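Local coordinates for protein EvdO2 (Micromonospora carbonacea, PDB 4XAB) that probably acts as a metal-dependent oxygenase of the phytanoyl-CoA dioxygenase family, catalysing an oxidative cyclization in orthosomycin biosynthesis, at residues A[56-61]-A[115-120]. Numbering follows the deposited sequence.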
# COMPACT_ATOMS: atom_id res chain seq x y z
N ASP A 56 14.11 5.05 -21.03
CA ASP A 56 12.86 4.30 -21.04
C ASP A 56 11.89 4.95 -20.09
O ASP A 56 12.30 5.66 -19.17
CB ASP A 56 13.05 2.84 -20.62
CG ASP A 56 14.00 2.08 -21.52
OD1 ASP A 56 14.23 2.51 -22.67
OD2 ASP A 56 14.51 1.04 -21.05
N PHE A 57 10.61 4.69 -20.31
CA PHE A 57 9.58 5.15 -19.38
C PHE A 57 8.50 4.10 -19.33
O PHE A 57 8.31 3.34 -20.29
CB PHE A 57 9.02 6.51 -19.79
CG PHE A 57 8.30 6.52 -21.12
CD1 PHE A 57 6.92 6.42 -21.17
CD2 PHE A 57 9.00 6.64 -22.31
CE1 PHE A 57 6.25 6.43 -22.38
CE2 PHE A 57 8.34 6.66 -23.52
CZ PHE A 57 6.96 6.55 -23.56
N TYR A 58 7.79 4.02 -18.21
CA TYR A 58 6.66 3.12 -18.12
C TYR A 58 5.45 3.81 -18.73
O TYR A 58 5.17 4.97 -18.44
CB TYR A 58 6.40 2.70 -16.67
CG TYR A 58 7.39 1.65 -16.22
CD1 TYR A 58 7.15 0.31 -16.47
CD2 TYR A 58 8.57 2.00 -15.59
CE1 TYR A 58 8.05 -0.67 -16.09
CE2 TYR A 58 9.48 1.02 -15.20
CZ TYR A 58 9.21 -0.30 -15.45
OH TYR A 58 10.12 -1.28 -15.06
N ASP A 59 4.76 3.10 -19.61
CA ASP A 59 3.75 3.72 -20.44
C ASP A 59 2.43 3.77 -19.71
O ASP A 59 1.49 3.06 -20.06
CB ASP A 59 3.60 2.97 -21.76
CG ASP A 59 3.02 3.83 -22.85
OD1 ASP A 59 2.65 5.00 -22.56
OD2 ASP A 59 2.92 3.34 -24.00
N ILE A 60 2.37 4.60 -18.67
CA ILE A 60 1.14 4.81 -17.92
C ILE A 60 1.00 6.28 -17.57
O ILE A 60 1.96 7.05 -17.66
CB ILE A 60 1.11 3.96 -16.62
CG1 ILE A 60 2.30 4.30 -15.73
CG2 ILE A 60 1.08 2.47 -16.94
CD1 ILE A 60 2.30 3.58 -14.39
N ALA A 61 -0.21 6.67 -17.17
CA ALA A 61 -0.44 8.01 -16.67
C ALA A 61 0.46 8.26 -15.46
O ALA A 61 0.63 7.39 -14.61
CB ALA A 61 -1.90 8.21 -16.31
N ALA A 115 -2.14 -0.63 -7.91
CA ALA A 115 -0.96 -1.33 -8.42
C ALA A 115 0.25 -0.42 -8.38
O ALA A 115 0.17 0.76 -8.73
CB ALA A 115 -1.20 -1.83 -9.82
N ILE A 116 1.37 -0.99 -7.94
CA ILE A 116 2.61 -0.26 -7.81
C ILE A 116 3.74 -1.06 -8.42
O ILE A 116 3.85 -2.27 -8.19
CB ILE A 116 2.96 0.02 -6.33
CG1 ILE A 116 1.86 0.84 -5.66
CG2 ILE A 116 4.32 0.71 -6.21
CD1 ILE A 116 1.94 0.80 -4.15
N LEU A 117 4.57 -0.40 -9.22
CA LEU A 117 5.82 -1.00 -9.66
C LEU A 117 6.97 -0.04 -9.33
O LEU A 117 6.96 1.10 -9.77
CB LEU A 117 5.77 -1.31 -11.17
CG LEU A 117 6.96 -2.03 -11.80
CD1 LEU A 117 6.50 -2.81 -13.02
CD2 LEU A 117 8.07 -1.06 -12.20
N LYS A 118 7.93 -0.52 -8.54
CA LYS A 118 9.16 0.22 -8.26
C LYS A 118 10.22 -0.23 -9.24
O LYS A 118 10.71 -1.35 -9.14
CB LYS A 118 9.67 -0.02 -6.84
CG LYS A 118 8.78 0.49 -5.74
CD LYS A 118 9.48 0.31 -4.40
CE LYS A 118 10.74 1.15 -4.30
NZ LYS A 118 10.41 2.57 -3.98
N PRO A 119 10.59 0.66 -10.18
CA PRO A 119 11.59 0.35 -11.21
C PRO A 119 12.92 -0.03 -10.59
O PRO A 119 13.19 0.35 -9.45
CB PRO A 119 11.71 1.66 -11.99
CG PRO A 119 10.50 2.44 -11.65
CD PRO A 119 10.09 2.04 -10.28
N PRO A 120 13.76 -0.77 -11.32
CA PRO A 120 15.13 -1.01 -10.87
C PRO A 120 15.84 0.31 -10.61
O PRO A 120 15.65 1.26 -11.37
CB PRO A 120 15.79 -1.75 -12.05
CG PRO A 120 14.66 -2.26 -12.87
CD PRO A 120 13.52 -1.30 -12.68
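Y58 and P119 mark the closest approach of the two backbones, yet their CA atoms stay 8.9 Å apart, so the segments 56-61 and 115-120 are joined through side chains rather than as paired strands. Y58 spans the gap. Its ring carbon CG lies anti to the carbonyl carbon and beside the backbone N (chi1 -78°), which sends the phenol out from the short strand 57-58 to the end of strand 110-118. There it meets L117, whose side chain crosses that of the tyrosine at about a right angle. The methyl CD2 of L117 does most of the touching, 3.5 Å from CZ of Y58 and equally near the phenol oxygen; its other methyl, CD1, lies farther off, 4.1 Å from CE1 of the same ring. L117 has its CG anti to the backbone N (chi1 -176°), and both methyls are thereby carried to the outer half of the ring. Beside L117, the pyrrolidine of P119 approaches the same ring obliquely, with its CB 4.0 Å from CE2 of Y58. P120 adds a looser touch, its CD standing 4.2 Å from the tyrosine OH. Y58 and L117 are buried, and the contact between them is apolar. An alanine in place of Y58 would remove the phenol and is likely to leave L117 and P119 without their shared partner, opening a gap between the segments. Behind Y58, an inverse gamma turn centred on D59 redirects the chain, and salt bridges tie D59 to R49 and R64. Strand 57-58 pairs with strand 48-49, whose R48 touches both Y58 and P120, while strand 110-118 runs between strands 74-76 and 226-234 in the double-stranded beta-helix; the contact thus packs a peripheral two-stranded hairpin against the exit of a core strand.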